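Local coordinates for aminotransferase, class IV (Brucella abortus, PDB 4TVI), which is a pyridoxal 5'-phosphate-dependent class IV aminotransferase that probably transfers the amino group of leucine, isoleucine or valine to 2-oxoglutarate, at residues 223-235 and 250-262. Sequence-based numbering, arbitrary orientation.
Sequences VRGGEVFTPVPNG and LREAGVSVHETTL
V228 and F229 pair with V257 and H258 as neighbouring parallel strands, the two ends of a beta-alpha-beta unit in which helix 241-252 links strand 227-231 to strand 257-260. The evidence for parallel pairing is the alternation of bonds: V228 N to S256 O, H258 N to V228 O (2.8 Å), T230 N to H258 O and T260 N to T230 O. The strands run in the same direction with a modest twist.

On the face carrying F229, the H258 ring lies beside the phenyl ring and points the same way. CD2 of H258 comes within 3.5 Å of CE2 of F229, but the planes meet at 44°, which makes the pair oblique. With CG anti to its carbonyl carbon (chi1 -58°), the H258 ring lies along F229 and turns NE2 to E227 OE2, 2.9 Å away. The bond is nearly straight (165°), and OE2 lies close to the imidazole plane, but the N-H meets that oxygen from above the carboxylate plane. R224 NH2 sits over the centre of the F229 ring, 3.6 Å above its plane. Also on the F229 side, L262 packs its methyls against F229 CB, and its CD1 reaches the T230-P231 peptide, 3.6 Å from P231 N.

The opposite face is apolar near V228: its CG2 touches V255 CG1 at 3.8 Å and, more loosely, L250 CD1. Farther along, T230 CG2 packs against E259 CG, while T230 OG1 bonds to V220 O. E259 forms a salt bridge through OE1 with R243, and this same oxygen lies beside the P233 ring. Beyond the strand, V232 N donates to T260 O (2.9 Å) from well above that carbonyl's plane.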
ATOM      1  N   VAL A 223      -9.554  12.097 -28.127  1.00 23.85           N
ATOM      2  CA  VAL A 223      -9.467  12.886 -29.344  1.00 19.62           C
ATOM      3  C   VAL A 223     -10.829  13.476 -29.653  1.00 21.84           C
ATOM      4  O   VAL A 223     -11.848  12.789 -29.586  1.00 23.73           O
ATOM      5  CB  VAL A 223      -8.987  12.045 -30.535  1.00 19.17           C
ATOM      6  CG1 VAL A 223      -8.783  12.933 -31.771  1.00 19.26           C
ATOM      7  CG2 VAL A 223      -7.697  11.303 -30.175  1.00 16.86           C
ATOM      8  N   ARG A 224     -10.848  14.760 -29.982  1.00 21.41           N
ATOM      9  CA  ARG A 224     -12.097  15.435 -30.281  1.00 22.55           C
ATOM     10  C   ARG A 224     -11.823  16.510 -31.315  1.00 21.14           C
ATOM     11  O   ARG A 224     -11.001  17.404 -31.094  1.00 21.13           O
ATOM     12  CB  ARG A 224     -12.706  16.020 -29.002  1.00 22.44           C
ATOM     13  CG  ARG A 224     -14.023  16.759 -29.179  1.00 26.55           C
ATOM     14  CD  ARG A 224     -14.599  17.135 -27.805  1.00 27.99           C
ATOM     15  NE  ARG A 224     -13.619  17.883 -27.021  1.00 27.21           N
ATOM     16  CZ  ARG A 224     -13.728  18.163 -25.727  1.00 26.51           C
ATOM     17  NH1 ARG A 224     -14.787  17.759 -25.034  1.00 25.13           N
ATOM     18  NH2 ARG A 224     -12.765  18.849 -25.127  1.00 26.65           N
ATOM     19  N   GLY A 225     -12.484  16.400 -32.459  1.00 22.97           N
ATOM     20  CA  GLY A 225     -12.309  17.365 -33.527  1.00 24.77           C
ATOM     21  C   GLY A 225     -10.880  17.450 -34.036  1.00 26.53           C
ATOM     22  O   GLY A 225     -10.410  18.524 -34.402  1.00 27.42           O
ATOM     23  N   GLY A 226     -10.184  16.319 -34.044  1.00 27.92           N
ATOM     24  CA  GLY A 226      -8.826  16.276 -34.556  1.00 27.01           C
ATOM     25  C   GLY A 226      -7.795  16.758 -33.557  1.00 23.97           C
ATOM     26  O   GLY A 226      -6.593  16.756 -33.838  1.00 23.98           O
ATOM     27  N   GLU A 227      -8.265  17.183 -32.390  1.00 20.57           N
ATOM     28  CA  GLU A 227      -7.376  17.619 -31.321  1.00 21.72           C
ATOM     29  C   GLU A 227      -7.286  16.546 -30.244  1.00 20.58           C
ATOM     30  O   GLU A 227      -8.237  15.803 -30.020  1.00 21.44           O
ATOM     31  CB  GLU A 227      -7.867  18.927 -30.705  1.00 24.75           C
ATOM     32  CG  GLU A 227      -7.834  20.125 -31.634  1.00 26.88           C
ATOM     33  CD  GLU A 227      -8.112  21.418 -30.892  1.00 28.27           C
ATOM     34  OE1 GLU A 227      -9.249  21.588 -30.401  1.00 26.36           O
ATOM     35  OE2 GLU A 227      -7.195  22.258 -30.796  1.00 30.49           O
ATOM     36  N   VAL A 228      -6.136  16.459 -29.586  1.00 19.15           N
ATOM     37  CA  VAL A 228      -5.950  15.502 -28.504  1.00 18.22           C
ATOM     38  C   VAL A 228      -6.061  16.204 -27.154  1.00 20.22           C
ATOM     39  O   VAL A 228      -5.475  17.270 -26.951  1.00 20.39           O
ATOM     40  CB  VAL A 228      -4.593  14.788 -28.614  1.00 16.75           C
ATOM     41  CG1 VAL A 228      -4.391  13.823 -27.456  1.00 17.28           C
ATOM     42  CG2 VAL A 228      -4.494  14.058 -29.946  1.00 16.64           C
ATOM     43  N   PHE A 229      -6.831  15.608 -26.247  1.00 18.91           N
ATOM     44  CA  PHE A 229      -6.977  16.113 -24.884  1.00 20.04           C
ATOM     45  C   PHE A 229      -6.577  15.030 -23.887  1.00 18.90           C
ATOM     46  O   PHE A 229      -6.883  13.855 -24.079  1.00 18.54           O
ATOM     47  CB  PHE A 229      -8.418  16.569 -24.602  1.00 21.85           C
ATOM     48  CG  PHE A 229      -8.885  17.713 -25.470  1.00 24.71           C
ATOM     49  CD1 PHE A 229      -9.362  17.483 -26.755  1.00 24.35           C
ATOM     50  CD2 PHE A 229      -8.863  19.017 -24.992  1.00 25.72           C
ATOM     51  CE1 PHE A 229      -9.802  18.535 -27.549  1.00 24.02           C
ATOM     52  CE2 PHE A 229      -9.302  20.073 -25.784  1.00 25.04           C
ATOM     53  CZ  PHE A 229      -9.771  19.831 -27.060  1.00 24.00           C
ATOM     54  N   THR A 230      -5.891  15.437 -22.826  1.00 15.70           N
ATOM     55  CA  THR A 230      -5.477  14.524 -21.775  1.00 14.50           C
ATOM     56  C   THR A 230      -5.463  15.284 -20.450  1.00 15.53           C
ATOM     57  O   THR A 230      -5.156  16.480 -20.429  1.00 17.40           O
ATOM     58  CB  THR A 230      -4.089  13.912 -22.075  1.00 11.73           C
ATOM     59  OG1 THR A 230      -3.799  12.862 -21.143  1.00 14.76           O
ATOM     60  CG2 THR A 230      -2.999  14.964 -21.997  1.00 11.89           C
ATOM     61  N   PRO A 231      -5.822  14.603 -19.348  1.00 12.74           N
ATOM     62  CA  PRO A 231      -5.868  15.255 -18.035  1.00 13.80           C
ATOM     63  C   PRO A 231      -4.574  15.976 -17.683  1.00 14.36           C
ATOM     64  O   PRO A 231      -3.487  15.408 -17.827  1.00 14.77           O
ATOM     65  CB  PRO A 231      -6.110  14.089 -17.075  1.00 15.68           C
ATOM     66  CG  PRO A 231      -6.868  13.106 -17.886  1.00 17.16           C
ATOM     67  CD  PRO A 231      -6.323  13.220 -19.289  1.00 14.21           C
ATOM     68  N   VAL A 232      -4.694  17.217 -17.227  1.00 15.71           N
ATOM     69  CA  VAL A 232      -3.527  17.962 -16.784  1.00 17.71           C
ATOM     70  C   VAL A 232      -2.994  17.279 -15.527  1.00 17.18           C
ATOM     71  O   VAL A 232      -3.770  16.919 -14.634  1.00 17.87           O
ATOM     72  CB  VAL A 232      -3.855  19.455 -16.507  1.00 21.19           C
ATOM     73  CG1 VAL A 232      -4.982  19.594 -15.489  1.00 14.64           C
ATOM     74  CG2 VAL A 232      -2.618  20.209 -16.043  1.00 22.42           C
ATOM     75  N   PRO A 233      -1.671  17.046 -15.473  1.00 16.53           N
ATOM     76  CA  PRO A 233      -1.076  16.452 -14.270  1.00 14.48           C
ATOM     77  C   PRO A 233      -1.344  17.319 -13.058  1.00 16.77           C
ATOM     78  O   PRO A 233      -1.042  18.509 -13.111  1.00 20.02           O
ATOM     79  CB  PRO A 233       0.423  16.415 -14.591  1.00 14.41           C
ATOM     80  CG  PRO A 233       0.493  16.426 -16.091  1.00 16.19           C
ATOM     81  CD  PRO A 233      -0.670  17.277 -16.532  1.00 16.48           C
ATOM     82  N   ASN A 234      -1.921  16.757 -11.999  1.00 16.01           N
ATOM     83  CA  ASN A 234      -2.160  17.537 -10.790  1.00 16.27           C
ATOM     84  C   ASN A 234      -1.674  16.796  -9.546  1.00 16.50           C
ATOM     85  O   ASN A 234      -1.948  17.206  -8.424  1.00 15.92           O
ATOM     86  CB  ASN A 234      -3.646  17.899 -10.654  1.00 17.98           C
ATOM     87  CG  ASN A 234      -4.542  16.684 -10.420  1.00 19.00           C
ATOM     88  OD1 ASN A 234      -4.084  15.536 -10.404  1.00 14.71           O
ATOM     89  ND2 ASN A 234      -5.833  16.940 -10.230  1.00 14.89           N
ATOM     90  N   GLY A 235      -0.962  15.690  -9.758  1.00 17.89           N
ATOM     91  CA  GLY A 235      -0.349  14.963  -8.658  1.00 17.23           C
ATOM     92  C   GLY A 235      -1.167  13.823  -8.077  1.00 17.41           C
ATOM     93  O   GLY A 235      -0.688  13.101  -7.206  1.00 19.02           O
ATOM     94  N   LEU A 250       3.367  13.757 -30.751  1.00 21.07           N
ATOM     95  CA  LEU A 250       2.165  14.269 -31.398  1.00 17.83           C
ATOM     96  C   LEU A 250       2.316  15.745 -31.746  1.00 19.39           C
ATOM     97  O   LEU A 250       1.998  16.160 -32.864  1.00 19.12           O
ATOM     98  CB  LEU A 250       0.945  14.066 -30.511  1.00 15.99           C
ATOM     99  CG  LEU A 250       0.336  12.667 -30.552  1.00 16.67           C
ATOM    100  CD1 LEU A 250      -0.680  12.486 -29.433  1.00 13.81           C
ATOM    101  CD2 LEU A 250      -0.314  12.451 -31.910  1.00 15.73           C
ATOM    102  N   ARG A 251       2.806  16.535 -30.797  1.00 17.66           N
ATOM    103  CA  ARG A 251       2.966  17.961 -31.046  1.00 19.93           C
ATOM    104  C   ARG A 251       3.994  18.198 -32.148  1.00 23.98           C
ATOM    105  O   ARG A 251       3.824  19.093 -32.970  1.00 22.59           O
ATOM    106  CB  ARG A 251       3.359  18.702 -29.769  1.00 21.41           C
ATOM    107  CG  ARG A 251       2.231  18.789 -28.753  1.00 25.34           C
ATOM    108  CD  ARG A 251       2.594  19.680 -27.573  1.00 27.80           C
ATOM    109  NE  ARG A 251       1.471  19.843 -26.653  1.00 26.21           N
ATOM    110  CZ  ARG A 251       1.607  19.967 -25.336  1.00 24.27           C
ATOM    111  NH1 ARG A 251       2.818  19.934 -24.791  1.00 23.56           N
ATOM    112  NH2 ARG A 251       0.539  20.099 -24.559  1.00 22.25           N
ATOM    113  N   GLU A 252       5.047  17.380 -32.173  1.00 26.34           N
ATOM    114  CA  GLU A 252       6.072  17.494 -33.208  1.00 28.81           C
ATOM    115  C   GLU A 252       5.544  17.132 -34.588  1.00 26.44           C
ATOM    116  O   GLU A 252       6.079  17.585 -35.595  1.00 28.46           O
ATOM    117  CB  GLU A 252       7.281  16.615 -32.878  1.00 33.66           C
ATOM    118  CG  GLU A 252       8.125  17.149 -31.738  1.00 39.24           C
ATOM    119  CD  GLU A 252       9.316  16.268 -31.422  1.00 44.07           C
ATOM    120  OE1 GLU A 252       9.513  15.247 -32.118  1.00 46.71           O
ATOM    121  OE2 GLU A 252      10.056  16.604 -30.473  1.00 45.14           O
ATOM    122  N   ALA A 253       4.500  16.314 -34.635  1.00 23.48           N
ATOM    123  CA  ALA A 253       3.900  15.938 -35.907  1.00 23.03           C
ATOM    124  C   ALA A 253       2.831  16.948 -36.339  1.00 23.75           C
ATOM    125  O   ALA A 253       2.204  16.788 -37.388  1.00 21.11           O
ATOM    126  CB  ALA A 253       3.306  14.543 -35.821  1.00 19.90           C
ATOM    127  N   GLY A 254       2.654  18.003 -35.548  1.00 23.95           N
ATOM    128  CA  GLY A 254       1.709  19.058 -35.875  1.00 23.82           C
ATOM    129  C   GLY A 254       0.328  18.873 -35.264  1.00 22.51           C
ATOM    130  O   GLY A 254      -0.609  19.609 -35.583  1.00 23.53           O
ATOM    131  N   VAL A 255       0.197  17.897 -34.375  1.00 21.17           N
ATOM    132  CA  VAL A 255      -1.079  17.647 -33.714  1.00 21.02           C
ATOM    133  C   VAL A 255      -1.197  18.493 -32.452  1.00 21.96           C
ATOM    134  O   VAL A 255      -0.263  18.556 -31.655  1.00 23.37           O
ATOM    135  CB  VAL A 255      -1.245  16.159 -33.339  1.00 21.60           C
ATOM    136  CG1 VAL A 255      -2.584  15.926 -32.631  1.00 17.59           C
ATOM    137  CG2 VAL A 255      -1.123  15.281 -34.567  1.00 21.58           C
ATOM    138  N   SER A 256      -2.332  19.165 -32.280  1.00 21.32           N
ATOM    139  CA  SER A 256      -2.580  19.913 -31.053  1.00 21.16           C
ATOM    140  C   SER A 256      -2.913  18.987 -29.881  1.00 21.04           C
ATOM    141  O   SER A 256      -3.838  18.182 -29.956  1.00 20.87           O
ATOM    142  CB  SER A 256      -3.715  20.914 -31.248  1.00 21.48           C
ATOM    143  OG  SER A 256      -3.347  21.915 -32.174  1.00 24.46           O
ATOM    144  N   VAL A 257      -2.150  19.109 -28.800  1.00 18.37           N
ATOM    145  CA  VAL A 257      -2.397  18.327 -27.605  1.00 18.76           C
ATOM    146  C   VAL A 257      -2.643  19.258 -26.422  1.00 23.33           C
ATOM    147  O   VAL A 257      -1.796  20.090 -26.092  1.00 24.64           O
ATOM    148  CB  VAL A 257      -1.219  17.390 -27.279  1.00 17.82           C
ATOM    149  CG1 VAL A 257      -1.560  16.527 -26.083  1.00 14.61           C
ATOM    150  CG2 VAL A 257      -0.880  16.525 -28.483  1.00 17.80           C
ATOM    151  N   HIS A 258      -3.801  19.119 -25.784  1.00 23.25           N
ATOM    152  CA  HIS A 258      -4.147  20.004 -24.680  1.00 21.79           C
ATOM    153  C   HIS A 258      -4.142  19.256 -23.354  1.00 20.68           C
ATOM    154  O   HIS A 258      -4.883  18.292 -23.168  1.00 20.42           O
ATOM    155  CB  HIS A 258      -5.511  20.651 -24.916  1.00 23.17           C
ATOM    156  CG  HIS A 258      -5.597  21.439 -26.189  1.00 26.56           C
ATOM    157  ND1 HIS A 258      -4.804  22.538 -26.439  1.00 28.11           N
ATOM    158  CD2 HIS A 258      -6.401  21.302 -27.270  1.00 26.01           C
ATOM    159  CE1 HIS A 258      -5.103  23.035 -27.627  1.00 27.16           C
ATOM    160  NE2 HIS A 258      -6.072  22.305 -28.151  1.00 26.74           N
ATOM    161  N   GLU A 259      -3.292  19.714 -22.439  1.00 20.01           N
ATOM    162  CA  GLU A 259      -3.267  19.198 -21.076  1.00 20.36           C
ATOM    163  C   GLU A 259      -4.119  20.081 -20.188  1.00 22.28           C
ATOM    164  O   GLU A 259      -3.674  21.130 -19.720  1.00 23.56           O
ATOM    165  CB  GLU A 259      -1.840  19.132 -20.551  1.00 16.94           C
ATOM    166  CG  GLU A 259      -0.957  18.217 -21.369  1.00 18.89           C
ATOM    167  CD  GLU A 259       0.458  18.192 -20.847  1.00 21.09           C
ATOM    168  OE1 GLU A 259       0.686  17.554 -19.795  1.00 19.10           O
ATOM    169  OE2 GLU A 259       1.330  18.828 -21.481  1.00 23.16           O
ATOM    170  N   THR A 260      -5.352  19.649 -19.964  1.00 19.63           N
ATOM    171  CA  THR A 260      -6.344  20.488 -19.324  1.00 19.79           C
ATOM    172  C   THR A 260      -7.202  19.676 -18.364  1.00 20.03           C
ATOM    173  O   THR A 260      -7.079  18.452 -18.290  1.00 18.35           O
ATOM    174  CB  THR A 260      -7.249  21.157 -20.366  1.00 22.43           C
ATOM    175  OG1 THR A 260      -8.093  22.116 -19.723  1.00 32.32           O
ATOM    176  CG2 THR A 260      -8.106  20.110 -21.058  1.00 16.39           C
ATOM    177  N   THR A 261      -8.068  20.362 -17.629  1.00 19.23           N
ATOM    178  CA  THR A 261      -8.970  19.686 -16.711  1.00 19.86           C
ATOM    179  C   THR A 261     -10.106  19.061 -17.512  1.00 19.14           C
ATOM    180  O   THR A 261     -10.800  19.746 -18.262  1.00 21.25           O
ATOM    181  CB  THR A 261      -9.528  20.653 -15.655  1.00 22.36           C
ATOM    182  OG1 THR A 261      -8.452  21.165 -14.857  1.00 16.89           O
ATOM    183  CG2 THR A 261     -10.549  19.953 -14.758  1.00 17.09           C
ATOM    184  N   LEU A 262     -10.278  17.751 -17.376  1.00 19.32           N
ATOM    185  CA  LEU A 262     -11.320  17.045 -18.108  1.00 20.31           C
ATOM    186  C   LEU A 262     -12.301  16.348 -17.170  1.00 24.45           C
ATOM    187  O   LEU A 262     -11.913  15.810 -16.132  1.00 23.44           O
ATOM    188  CB  LEU A 262     -10.702  16.025 -19.066  1.00 16.75           C
ATOM    189  CG  LEU A 262      -9.774  16.561 -20.158  1.00 17.97           C
ATOM    190  CD1 LEU A 262      -9.029  15.406 -20.819  1.00 13.75           C
ATOM    191  CD2 LEU A 262     -10.542  17.374 -21.196  1.00 17.46           C
TER
HETATM  192  O   HOH W   1      -4.514  18.697 -34.029  1.00 25.21           O
HETATM  193  O   HOH W   2      -5.855  22.690 -32.890  1.00 32.52           O